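Local structure of glycosylation Associate Protein 1 (Streptococcus agalactiae serotype V, 6OYC) at residues D78-Q89 with D149-I157; F93-D103 with K114-F125. The protein is an accessory Sec system protein of the GT-B clan that probably helps in glycosylation and secretion, as part of a Gap123 complex. One frame throughout, in Å; residues are numbered along the deposited sequence.

Contact 1. Residues D78-Q89 with D149-I157; sequences DDIQEIGNVRQQ and DDRGFLSSI
The guanidinium of R151 has CG2 of I83 over one face, while the carboxylates of D78 and D149 sit at its edge with their CG atoms in its plane. It is the centre of a salt-bridge network that ties the end of helix 76-80 to the type I turn D149-G152 of the antiparallel sheet. D78 is gripped end-on: its carboxylate is tilted by 32°, and from above that plane NH1 of R151 reaches D78 OD2 at 2.9 Å and NH2 reaches OD1. A bend at chi3 (-64°) turns the guanidinium back to D149, held side-on through NE and NH2, and across to D78. D149 OD1 also takes the backbone N of R151, an Asx turn. Between two carboxylates, R151 very probably stays charged although buried.

The F153 ring has CB of D149 over one face, and CG1 of I83 meets its CZ at 3.6 Å. V86 lays CG1 against CD of R151. The helix closes in a Schellman motif with E82 at positive phi, which turns the chain so that I83 faces R151 and F153. G152, whose positive phi glycine tolerates, has no side chain and leaves room for Q89 O, 3.3 Å from G152 CA. Q81 NE2 donates to S155 OG and to L171 O, while S155 OG also pairs with Y55. Q89 N bonds to R151 O at 2.8 Å.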
loop_
_atom_site.group_PDB
_atom_site.type_symbol
_atom_site.label_atom_id
_atom_site.label_comp_id
_atom_site.label_asym_id
_atom_site.label_seq_id
_atom_site.Cartn_x
_atom_site.Cartn_y
_atom_site.Cartn_z
ATOM N N ASP A 78 11.954 14.809 8.722
ATOM C CA ASP A 78 11.699 16.232 8.493
ATOM C C ASP A 78 12.317 17.084 9.606
ATOM O O ASP A 78 12.959 18.109 9.348
ATOM C CB ASP A 78 10.189 16.484 8.404
ATOM C CG ASP A 78 9.609 16.204 7.009
ATOM O OD1 ASP A 78 10.204 15.459 6.199
ATOM O OD2 ASP A 78 8.525 16.736 6.730
ATOM N N ASP A 79 12.116 16.667 10.854
ATOM C CA ASP A 79 12.706 17.337 12.014
ATOM C C ASP A 79 14.232 17.339 11.933
ATOM O O ASP A 79 14.876 18.391 11.990
ATOM C CB ASP A 79 12.219 16.609 13.269
ATOM C CG ASP A 79 12.618 17.295 14.566
ATOM O OD1 ASP A 79 13.459 18.213 14.562
ATOM O OD2 ASP A 79 12.075 16.882 15.610
ATOM N N ILE A 80 14.826 16.155 11.809
ATOM C CA ILE A 80 16.273 16.047 11.644
ATOM C C ILE A 80 16.766 16.989 10.555
ATOM O O ILE A 80 17.691 17.780 10.766
ATOM C CB ILE A 80 16.655 14.594 11.331
ATOM C CG1 ILE A 80 16.267 13.700 12.502
ATOM C CG2 ILE A 80 18.140 14.484 10.980
ATOM C CD1 ILE A 80 16.538 12.245 12.236
ATOM N N GLN A 81 16.157 16.915 9.372
ATOM C CA GLN A 81 16.704 17.594 8.206
ATOM C C GLN A 81 16.392 19.085 8.165
ATOM O O GLN A 81 16.785 19.734 7.193
ATOM C CB GLN A 81 16.193 16.929 6.924
ATOM C CG GLN A 81 16.757 15.532 6.680
ATOM C CD GLN A 81 16.183 14.912 5.435
ATOM O OE1 GLN A 81 15.281 14.064 5.513
ATOM N NE2 GLN A 81 16.674 15.353 4.262
ATOM N N GLU A 82 15.696 19.633 9.174
ATOM C CA GLU A 82 15.438 21.082 9.285
ATOM C C GLU A 82 14.644 21.593 8.092
ATOM O O GLU A 82 14.923 22.663 7.537
ATOM C CB GLU A 82 16.734 21.884 9.455
ATOM C CG GLU A 82 17.426 21.574 10.757
ATOM C CD GLU A 82 18.779 22.252 10.903
ATOM O OE1 GLU A 82 19.117 23.143 10.089
ATOM O OE2 GLU A 82 19.506 21.866 11.839
ATOM N N ILE A 83 13.653 20.810 7.681
ATOM C CA ILE A 83 12.905 21.169 6.489
ATOM C C ILE A 83 11.946 22.323 6.776
ATOM O O ILE A 83 11.906 23.307 6.029
ATOM C CB ILE A 83 12.219 19.913 5.918
ATOM C CG1 ILE A 83 13.291 19.069 5.212
ATOM C CG2 ILE A 83 11.097 20.267 4.948
ATOM C CD1 ILE A 83 13.016 17.601 5.242
ATOM N N GLY A 84 11.201 22.263 7.879
ATOM C CA GLY A 84 10.362 23.417 8.174
ATOM C C GLY A 84 9.248 23.574 7.154
ATOM O O GLY A 84 8.780 22.615 6.535
ATOM N N ASN A 85 8.812 24.805 6.962
ATOM C CA ASN A 85 7.699 25.049 6.054
ATOM C C ASN A 85 8.223 25.540 4.703
ATOM O O ASN A 85 8.121 26.704 4.340
ATOM C CB ASN A 85 6.728 26.034 6.691
ATOM C CG ASN A 85 5.602 26.411 5.761
ATOM O OD1 ASN A 85 5.011 25.561 5.100
ATOM N ND2 ASN A 85 5.275 27.706 5.734
ATOM N N VAL A 86 8.786 24.594 3.953
ATOM C CA VAL A 86 9.480 24.907 2.709
ATOM C C VAL A 86 8.476 25.271 1.625
ATOM O O VAL A 86 7.385 24.691 1.544
ATOM C CB VAL A 86 10.343 23.706 2.285
ATOM C CG1 VAL A 86 9.465 22.501 1.950
ATOM C CG2 VAL A 86 11.195 24.058 1.086
ATOM N N ARG A 87 8.828 26.252 0.799
ATOM C CA ARG A 87 8.028 26.549 -0.388
ATOM C C ARG A 87 8.074 25.357 -1.354
ATOM O O ARG A 87 9.158 24.894 -1.736
ATOM C CB ARG A 87 8.540 27.822 -1.067
ATOM C CG ARG A 87 7.861 28.120 -2.412
ATOM C CD ARG A 87 8.316 29.439 -3.067
ATOM N NE ARG A 87 9.637 29.346 -3.688
ATOM C CZ ARG A 87 9.889 28.776 -4.866
ATOM N NH1 ARG A 87 8.904 28.216 -5.585
ATOM N NH2 ARG A 87 11.143 28.754 -5.320
ATOM N N GLN A 88 6.939 24.916 -1.808
ATOM C CA GLN A 88 6.832 23.832 -2.747
ATOM C C GLN A 88 7.381 24.208 -4.102
ATOM O O GLN A 88 7.115 25.240 -4.583
ATOM C CB GLN A 88 5.364 23.547 -2.973
ATOM C CG GLN A 88 4.818 22.212 -2.546
ATOM C CD GLN A 88 3.571 22.309 -1.638
ATOM O OE1 GLN A 88 2.561 22.912 -1.975
ATOM N NE2 GLN A 88 3.675 21.711 -0.461
ATOM N N GLN A 89 8.168 23.368 -4.709
ATOM C CA GLN A 89 8.649 23.621 -6.058
ATOM C C GLN A 89 8.311 22.423 -6.926
ATOM O O GLN A 89 8.275 21.290 -6.444
ATOM C CB GLN A 89 10.183 23.846 -6.109
ATOM C CG GLN A 89 10.701 25.117 -5.486
ATOM C CD GLN A 89 12.233 25.133 -5.443
ATOM O OE1 GLN A 89 12.882 25.617 -6.374
ATOM N NE2 GLN A 89 12.813 24.566 -4.382
ATOM N N ASP A 149 12.592 15.155 -2.535
ATOM C CA ASP A 149 11.369 15.280 -1.759
ATOM C C ASP A 149 10.241 15.728 -2.674
ATOM O O ASP A 149 10.461 16.464 -3.643
ATOM C CB ASP A 149 11.577 16.315 -0.636
ATOM C CG ASP A 149 10.518 16.240 0.474
ATOM O OD1 ASP A 149 9.405 16.790 0.277
ATOM O OD2 ASP A 149 10.820 15.646 1.546
ATOM N N ASP A 150 9.016 15.293 -2.363
ATOM C CA ASP A 150 7.895 15.738 -3.195
ATOM C C ASP A 150 7.570 17.216 -3.013
ATOM O O ASP A 150 6.741 17.740 -3.748
ATOM C CB ASP A 150 6.645 14.886 -2.946
ATOM C CG ASP A 150 6.087 15.013 -1.527
ATOM O OD1 ASP A 150 6.102 16.116 -0.942
ATOM O OD2 ASP A 150 5.573 13.995 -0.998
ATOM N N ARG A 151 8.174 17.892 -2.044
ATOM C CA ARG A 151 8.072 19.346 -1.986
ATOM C C ARG A 151 9.040 20.032 -2.962
ATOM O O ARG A 151 9.073 21.262 -3.025
ATOM C CB ARG A 151 8.261 19.842 -0.551
ATOM C CG ARG A 151 7.085 19.480 0.365
ATOM C CD ARG A 151 7.437 19.485 1.859
ATOM N NE ARG A 151 8.425 18.469 2.222
ATOM C CZ ARG A 151 8.624 18.024 3.464
ATOM N NH1 ARG A 151 7.902 18.508 4.466
ATOM N NH2 ARG A 151 9.541 17.089 3.701
ATOM N N GLY A 152 9.794 19.256 -3.733
ATOM C CA GLY A 152 10.635 19.791 -4.785
ATOM C C GLY A 152 11.963 20.372 -4.345
ATOM O O GLY A 152 12.413 21.361 -4.924
ATOM N N PHE A 153 12.600 19.797 -3.321
ATOM C CA PHE A 153 13.984 20.100 -2.985
ATOM C C PHE A 153 14.780 18.800 -2.997
ATOM O O PHE A 153 14.206 17.705 -2.958
ATOM C CB PHE A 153 14.095 20.808 -1.621
ATOM C CG PHE A 153 13.643 19.969 -0.454
ATOM C CD1 PHE A 153 14.527 19.104 0.181
ATOM C CD2 PHE A 153 12.336 20.050 0.009
ATOM C CE1 PHE A 153 14.113 18.323 1.266
ATOM C CE2 PHE A 153 11.912 19.272 1.090
ATOM C CZ PHE A 153 12.813 18.405 1.717
ATOM N N LEU A 154 16.113 18.915 -3.049
ATOM C CA LEU A 154 16.983 17.733 -2.942
ATOM C C LEU A 154 17.045 17.283 -1.486
ATOM O O LEU A 154 17.597 17.993 -0.653
ATOM C CB LEU A 154 18.389 18.027 -3.461
ATOM C CG LEU A 154 19.383 16.843 -3.424
ATOM C CD1 LEU A 154 18.900 15.630 -4.232
ATOM C CD2 LEU A 154 20.722 17.295 -3.925
ATOM N N SER A 155 16.493 16.100 -1.183
ATOM C CA SER A 155 16.428 15.568 0.172
ATOM C C SER A 155 17.687 14.810 0.576
ATOM O O SER A 155 18.145 14.944 1.717
ATOM C CB SER A 155 15.211 14.648 0.332
ATOM O OG SER A 155 15.103 14.163 1.670
ATOM N N SER A 156 18.264 14.017 -0.323
ATOM C CA SER A 156 19.452 13.263 0.042
ATOM C C SER A 156 20.184 12.795 -1.215
ATOM O O SER A 156 19.630 12.794 -2.317
ATOM C CB SER A 156 19.086 12.082 0.960
ATOM O OG SER A 156 18.444 11.021 0.258
ATOM N N ILE A 157 21.451 12.400 -1.032
ATOM C CA ILE A 157 22.264 11.795 -2.089
ATOM C C ILE A 157 22.841 10.497 -1.562
ATOM O O ILE A 157 23.468 10.480 -0.498
ATOM C CB ILE A 157 23.425 12.692 -2.556
ATOM C CG1 ILE A 157 22.943 14.057 -3.015
ATOM C CG2 ILE A 157 24.188 12.026 -3.678
ATOM C CD1 ILE A 157 24.091 15.025 -3.152
HETATM O O HOH W 1 6.885 21.152 5.003
HETATM O O HOH W 2 11.152 23.193 -2.298
#

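Contact 2. Residues F93-D103 with K114-F125; sequences FRQLNWPEGVD and KKSGDLIAKVQF. With GOL (glycerol), chain D.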
loop_
_atom_site.group_PDB
_atom_site.type_symbol
_atom_site.label_atom_id
_atom_site.label_comp_id
_atom_site.label_asym_id
_atom_site.label_seq_id
_atom_site.Cartn_x
_atom_site.Cartn_y
_atom_site.Cartn_z
ATOM N N PHE A 93 13.063 18.157 -14.581
ATOM C CA PHE A 93 14.424 17.643 -14.687
ATOM C C PHE A 93 15.152 18.187 -15.915
ATOM O O PHE A 93 16.389 18.194 -15.939
ATOM C CB PHE A 93 14.400 16.115 -14.721
ATOM C CG PHE A 93 14.121 15.562 -16.090
ATOM C CD1 PHE A 93 12.812 15.431 -16.547
ATOM C CD2 PHE A 93 15.165 15.221 -16.946
ATOM C CE1 PHE A 93 12.550 14.942 -17.835
ATOM C CE2 PHE A 93 14.902 14.732 -18.228
ATOM C CZ PHE A 93 13.592 14.591 -18.658
ATOM N N ARG A 94 14.418 18.627 -16.945
ATOM C CA ARG A 94 15.059 19.149 -18.147
ATOM C C ARG A 94 15.813 20.452 -17.886
ATOM O O ARG A 94 16.659 20.846 -18.697
ATOM C CB ARG A 94 14.008 19.368 -19.254
ATOM C CG ARG A 94 13.433 18.099 -19.851
ATOM C CD ARG A 94 12.335 18.411 -20.849
ATOM N NE ARG A 94 12.879 18.950 -22.096
ATOM C CZ ARG A 94 13.250 18.226 -23.160
ATOM N NH1 ARG A 94 13.133 16.889 -23.182
ATOM N NH2 ARG A 94 13.737 18.861 -24.216
ATOM N N GLN A 95 15.527 21.132 -16.781
ATOM C CA GLN A 95 16.158 22.409 -16.474
ATOM C C GLN A 95 17.275 22.307 -15.440
ATOM O O GLN A 95 17.738 23.342 -14.943
ATOM C CB GLN A 95 15.091 23.404 -16.022
ATOM C CG GLN A 95 14.018 23.525 -17.081
ATOM C CD GLN A 95 13.240 24.799 -17.006
ATOM O OE1 GLN A 95 13.791 25.875 -16.752
ATOM N NE2 GLN A 95 11.933 24.692 -17.221
ATOM N N LEU A 96 17.732 21.098 -15.113
ATOM C CA LEU A 96 18.848 20.935 -14.195
ATOM C C LEU A 96 20.172 21.241 -14.900
ATOM O O LEU A 96 20.254 21.345 -16.139
ATOM C CB LEU A 96 18.877 19.520 -13.630
ATOM C CG LEU A 96 17.584 19.159 -12.900
ATOM C CD1 LEU A 96 17.596 17.733 -12.399
ATOM C CD2 LEU A 96 17.376 20.133 -11.759
ATOM N N ASN A 97 21.228 21.369 -14.092
ATOM C CA ASN A 97 22.549 21.725 -14.612
ATOM C C ASN A 97 23.259 20.480 -15.146
ATOM O O ASN A 97 24.281 20.033 -14.629
ATOM C CB ASN A 97 23.371 22.434 -13.545
ATOM C CG ASN A 97 22.925 23.859 -13.325
ATOM O OD1 ASN A 97 22.548 24.546 -14.256
ATOM N ND2 ASN A 97 22.941 24.299 -12.089
ATOM N N TRP A 98 22.675 19.909 -16.213
ATOM C CA TRP A 98 23.294 18.788 -16.906
ATOM C C TRP A 98 24.618 19.229 -17.528
ATOM O O TRP A 98 24.811 20.414 -17.797
ATOM C CB TRP A 98 22.348 18.259 -17.987
ATOM C CG TRP A 98 21.047 17.741 -17.424
ATOM C CD1 TRP A 98 19.801 18.294 -17.570
ATOM C CD2 TRP A 98 20.877 16.580 -16.599
ATOM N NE1 TRP A 98 18.869 17.545 -16.893
ATOM C CE2 TRP A 98 19.503 16.487 -16.290
ATOM C CE3 TRP A 98 21.754 15.608 -16.098
ATOM C CZ2 TRP A 98 18.983 15.453 -15.502
ATOM C CZ3 TRP A 98 21.241 14.589 -15.309
ATOM C CH2 TRP A 98 19.862 14.512 -15.028
ATOM N N PRO A 99 25.549 18.303 -17.760
ATOM C CA PRO A 99 26.695 18.631 -18.627
ATOM C C PRO A 99 26.193 19.163 -19.963
ATOM O O PRO A 99 25.168 18.713 -20.480
ATOM C CB PRO A 99 27.423 17.292 -18.794
ATOM C CG PRO A 99 26.920 16.414 -17.658
ATOM C CD PRO A 99 25.534 16.884 -17.355
ATOM N N GLU A 100 26.904 20.146 -20.515
ATOM C CA GLU A 100 26.494 20.727 -21.790
ATOM C C GLU A 100 26.338 19.654 -22.861
ATOM O O GLU A 100 27.127 18.711 -22.940
ATOM C CB GLU A 100 27.507 21.773 -22.265
ATOM C CG GLU A 100 26.917 22.841 -23.217
ATOM C CD GLU A 100 26.620 24.178 -22.515
ATOM O OE1 GLU A 100 26.208 25.138 -23.209
ATOM O OE2 GLU A 100 26.795 24.275 -21.274
ATOM N N GLY A 101 25.302 19.800 -23.677
ATOM C CA GLY A 101 25.120 18.930 -24.820
ATOM C C GLY A 101 24.515 17.566 -24.554
ATOM O O GLY A 101 24.538 16.720 -25.458
ATOM N N VAL A 102 23.968 17.308 -23.358
ATOM C CA VAL A 102 23.291 16.013 -23.160
ATOM C C VAL A 102 22.070 15.932 -24.087
ATOM O O VAL A 102 21.504 16.945 -24.506
ATOM C CB VAL A 102 22.872 15.793 -21.696
ATOM C CG1 VAL A 102 24.099 15.746 -20.778
ATOM C CG2 VAL A 102 21.881 16.865 -21.237
ATOM N N ASP A 103 21.672 14.700 -24.418
ATOM C CA ASP A 103 20.430 14.439 -25.141
ATOM C C ASP A 103 19.518 13.549 -24.295
ATOM O O ASP A 103 19.978 12.796 -23.432
ATOM C CB ASP A 103 20.712 13.781 -26.509
ATOM C CG ASP A 103 21.502 12.492 -26.383
ATOM O OD1 ASP A 103 20.890 11.458 -26.022
ATOM O OD2 ASP A 103 22.724 12.495 -26.652
ATOM N N LYS A 114 22.037 11.083 -21.860
ATOM C CA LYS A 114 23.285 10.614 -22.445
ATOM C C LYS A 114 24.049 11.791 -23.026
ATOM O O LYS A 114 23.480 12.847 -23.320
ATOM C CB LYS A 114 23.060 9.564 -23.554
ATOM C CG LYS A 114 22.385 8.247 -23.082
ATOM C CD LYS A 114 22.574 7.070 -24.060
ATOM C CE LYS A 114 21.659 5.895 -23.669
ATOM N NZ LYS A 114 22.139 4.515 -24.033
ATOM N N LYS A 115 25.352 11.579 -23.204
ATOM C CA LYS A 115 26.245 12.557 -23.821
ATOM C C LYS A 115 27.102 11.798 -24.829
ATOM O O LYS A 115 27.963 10.998 -24.439
ATOM C CB LYS A 115 27.084 13.270 -22.747
ATOM C CG LYS A 115 28.184 14.208 -23.230
ATOM C CD LYS A 115 27.676 15.293 -24.169
ATOM C CE LYS A 115 28.796 16.296 -24.532
ATOM N NZ LYS A 115 29.018 17.258 -23.430
ATOM N N SER A 116 26.832 12.006 -26.118
ATOM C CA SER A 116 27.487 11.266 -27.205
ATOM C C SER A 116 27.579 9.771 -26.913
ATOM O O SER A 116 28.642 9.160 -27.003
ATOM C CB SER A 116 28.873 11.833 -27.496
ATOM O OG SER A 116 28.834 13.248 -27.490
ATOM N N GLY A 117 26.445 9.167 -26.566
ATOM C CA GLY A 117 26.401 7.740 -26.308
ATOM C C GLY A 117 26.778 7.316 -24.905
ATOM O O GLY A 117 26.512 6.174 -24.535
ATOM N N ASP A 118 27.393 8.194 -24.108
ATOM C CA ASP A 118 27.713 7.876 -22.721
ATOM C C ASP A 118 26.509 8.133 -21.824
ATOM O O ASP A 118 25.958 9.238 -21.819
ATOM C CB ASP A 118 28.894 8.714 -22.230
ATOM C CG ASP A 118 30.219 8.128 -22.632
ATOM O OD1 ASP A 118 30.227 7.262 -23.538
ATOM O OD2 ASP A 118 31.250 8.533 -22.051
ATOM N N LEU A 119 26.112 7.117 -21.064
ATOM C CA LEU A 119 25.044 7.279 -20.086
ATOM C C LEU A 119 25.469 8.277 -19.011
ATOM O O LEU A 119 26.507 8.100 -18.365
ATOM C CB LEU A 119 24.695 5.934 -19.448
ATOM C CG LEU A 119 23.502 5.963 -18.479
ATOM C CD1 LEU A 119 22.232 6.550 -19.136
ATOM C CD2 LEU A 119 23.212 4.576 -17.929
ATOM N N ILE A 120 24.681 9.333 -18.827
ATOM C CA ILE A 120 24.863 10.240 -17.701
ATOM C C ILE A 120 23.890 9.936 -16.568
ATOM O O ILE A 120 24.276 9.944 -15.403
ATOM C CB ILE A 120 24.728 11.708 -18.153
ATOM C CG1 ILE A 120 25.674 12.005 -19.315
ATOM C CG2 ILE A 120 24.998 12.630 -16.987
ATOM C CD1 ILE A 120 27.078 11.609 -19.020
ATOM N N ALA A 121 22.620 9.676 -16.873
ATOM C CA ALA A 121 21.649 9.556 -15.799
ATOM C C ALA A 121 20.411 8.826 -16.286
ATOM O O ALA A 121 20.122 8.780 -17.485
ATOM C CB ALA A 121 21.257 10.925 -15.236
ATOM N N LYS A 122 19.689 8.250 -15.322
ATOM C CA LYS A 122 18.355 7.708 -15.534
ATOM C C LYS A 122 17.393 8.471 -14.639
ATOM O O LYS A 122 17.635 8.612 -13.442
ATOM C CB LYS A 122 18.300 6.223 -15.235
ATOM C CG LYS A 122 19.228 5.417 -16.067
ATOM C CD LYS A 122 18.921 3.925 -15.967
ATOM C CE LYS A 122 20.029 3.101 -16.644
ATOM N NZ LYS A 122 19.627 1.682 -16.993
ATOM N N VAL A 123 16.322 8.984 -15.224
ATOM C CA VAL A 123 15.388 9.852 -14.527
ATOM C C VAL A 123 14.140 9.047 -14.227
ATOM O O VAL A 123 13.584 8.417 -15.128
ATOM C CB VAL A 123 15.070 11.097 -15.367
ATOM C CG1 VAL A 123 14.043 11.962 -14.663
ATOM C CG2 VAL A 123 16.368 11.869 -15.653
ATOM N N GLN A 124 13.704 9.058 -12.967
ATOM C CA GLN A 124 12.575 8.245 -12.530
ATOM C C GLN A 124 11.454 9.136 -12.026
ATOM O O GLN A 124 11.702 10.159 -11.369
ATOM C CB GLN A 124 12.981 7.255 -11.440
ATOM C CG GLN A 124 13.826 6.080 -11.979
ATOM C CD GLN A 124 12.969 4.947 -12.499
ATOM O OE1 GLN A 124 11.736 5.065 -12.556
ATOM N NE2 GLN A 124 13.607 3.828 -12.863
ATOM N N PHE A 125 10.218 8.729 -12.330
ATOM C CA PHE A 125 9.033 9.498 -11.983
ATOM C C PHE A 125 8.136 8.703 -11.041
ATOM O O PHE A 125 8.067 7.473 -11.109
ATOM C CB PHE A 125 8.265 9.920 -13.248
ATOM C CG PHE A 125 9.120 10.666 -14.235
ATOM C CD1 PHE A 125 9.863 9.981 -15.194
ATOM C CD2 PHE A 125 9.236 12.037 -14.165
ATOM C CE1 PHE A 125 10.681 10.665 -16.092
ATOM C CE2 PHE A 125 10.033 12.724 -15.059
ATOM C CZ PHE A 125 10.758 12.029 -16.025
HETATM C C1 GOL D . 22.572 7.728 -27.609
HETATM O O1 GOL D . 21.295 7.126 -27.692
HETATM C C2 GOL D . 22.517 8.941 -28.570
HETATM O O2 GOL D . 21.292 9.671 -28.455
HETATM C C3 GOL D . 23.854 9.779 -28.316
HETATM O O3 GOL D . 23.910 10.273 -26.960
HETATM O O HOH W 3 24.768 13.910 -26.656
#
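An edge of the long antiparallel sheet is built here: the loop 93-102 packs over strand 118-125 and then enters the outermost strand, 103-106, where D103 and K114 form an antiparallel hydrogen-bonded pair. D103 N donates to K114 O at 2.8 Å, and K114 N returns a bond to D103 O.

Aromatic residues of the loop cover the apolar face presented by A121 and V123. A chi1 of 83° turns the F93 ring toward the strand, where V123 puts CG1 over one face, a CH-pi contact 4.1 Å from the centroid; CG of R94 lies over the rim of the opposite face. F125 turns its edge to F93 in an offset edge-to-face pair, the planes 73° apart, with CZ 3.9 Å from F93 CE1. W98 brings CZ3 to within 3.7 Å of A121 CB, a small side chain that admits the broad indole. NE1 of W98 donates to F93 O at 2.7 Å, which fixes the ring's rotation. P99 CG rests on CG2 of I120, which with A121 forms the classic beta bulge opposite V113.

In the type I' turn K115-D118, a side chain at the backbone angles of G117 would jam against the preceding carbonyl O. Here a glycerol, probably from the crystallisation liquor, gives O2 and O3 to the carboxylate of D103, and G117 N donates to O3 at 2.8 Å. A water joins D103 OD2, S116 N and G101 O. The chemistry thus divides: apolar packing seats the loop along the strand, whereas the D103 carboxylate gathers hydroxyl and water donors beside the turn.

The centres of contacts 1 and 2 lie about 24 Å apart, on the same side of the chain's centre, and both reach the same antiparallel sheet. Along the chain the order is 78-89, 93-103, 114-125, 149-157, so the whole of contact 2 falls between the two halves of contact 1, with 78-89 running almost directly into 93-103. Contact 1 joins helix 76-80, which follows strand 73-75 at the edge of the seven-stranded parallel sheet, to the start of strand 154-161 in the middle of the antiparallel one. Contact 2 sits farther out, where that sheet begins. Contact 1 thus holds the two sheets' regions together, whereas contact 2 closes the antiparallel sheet's outer edge.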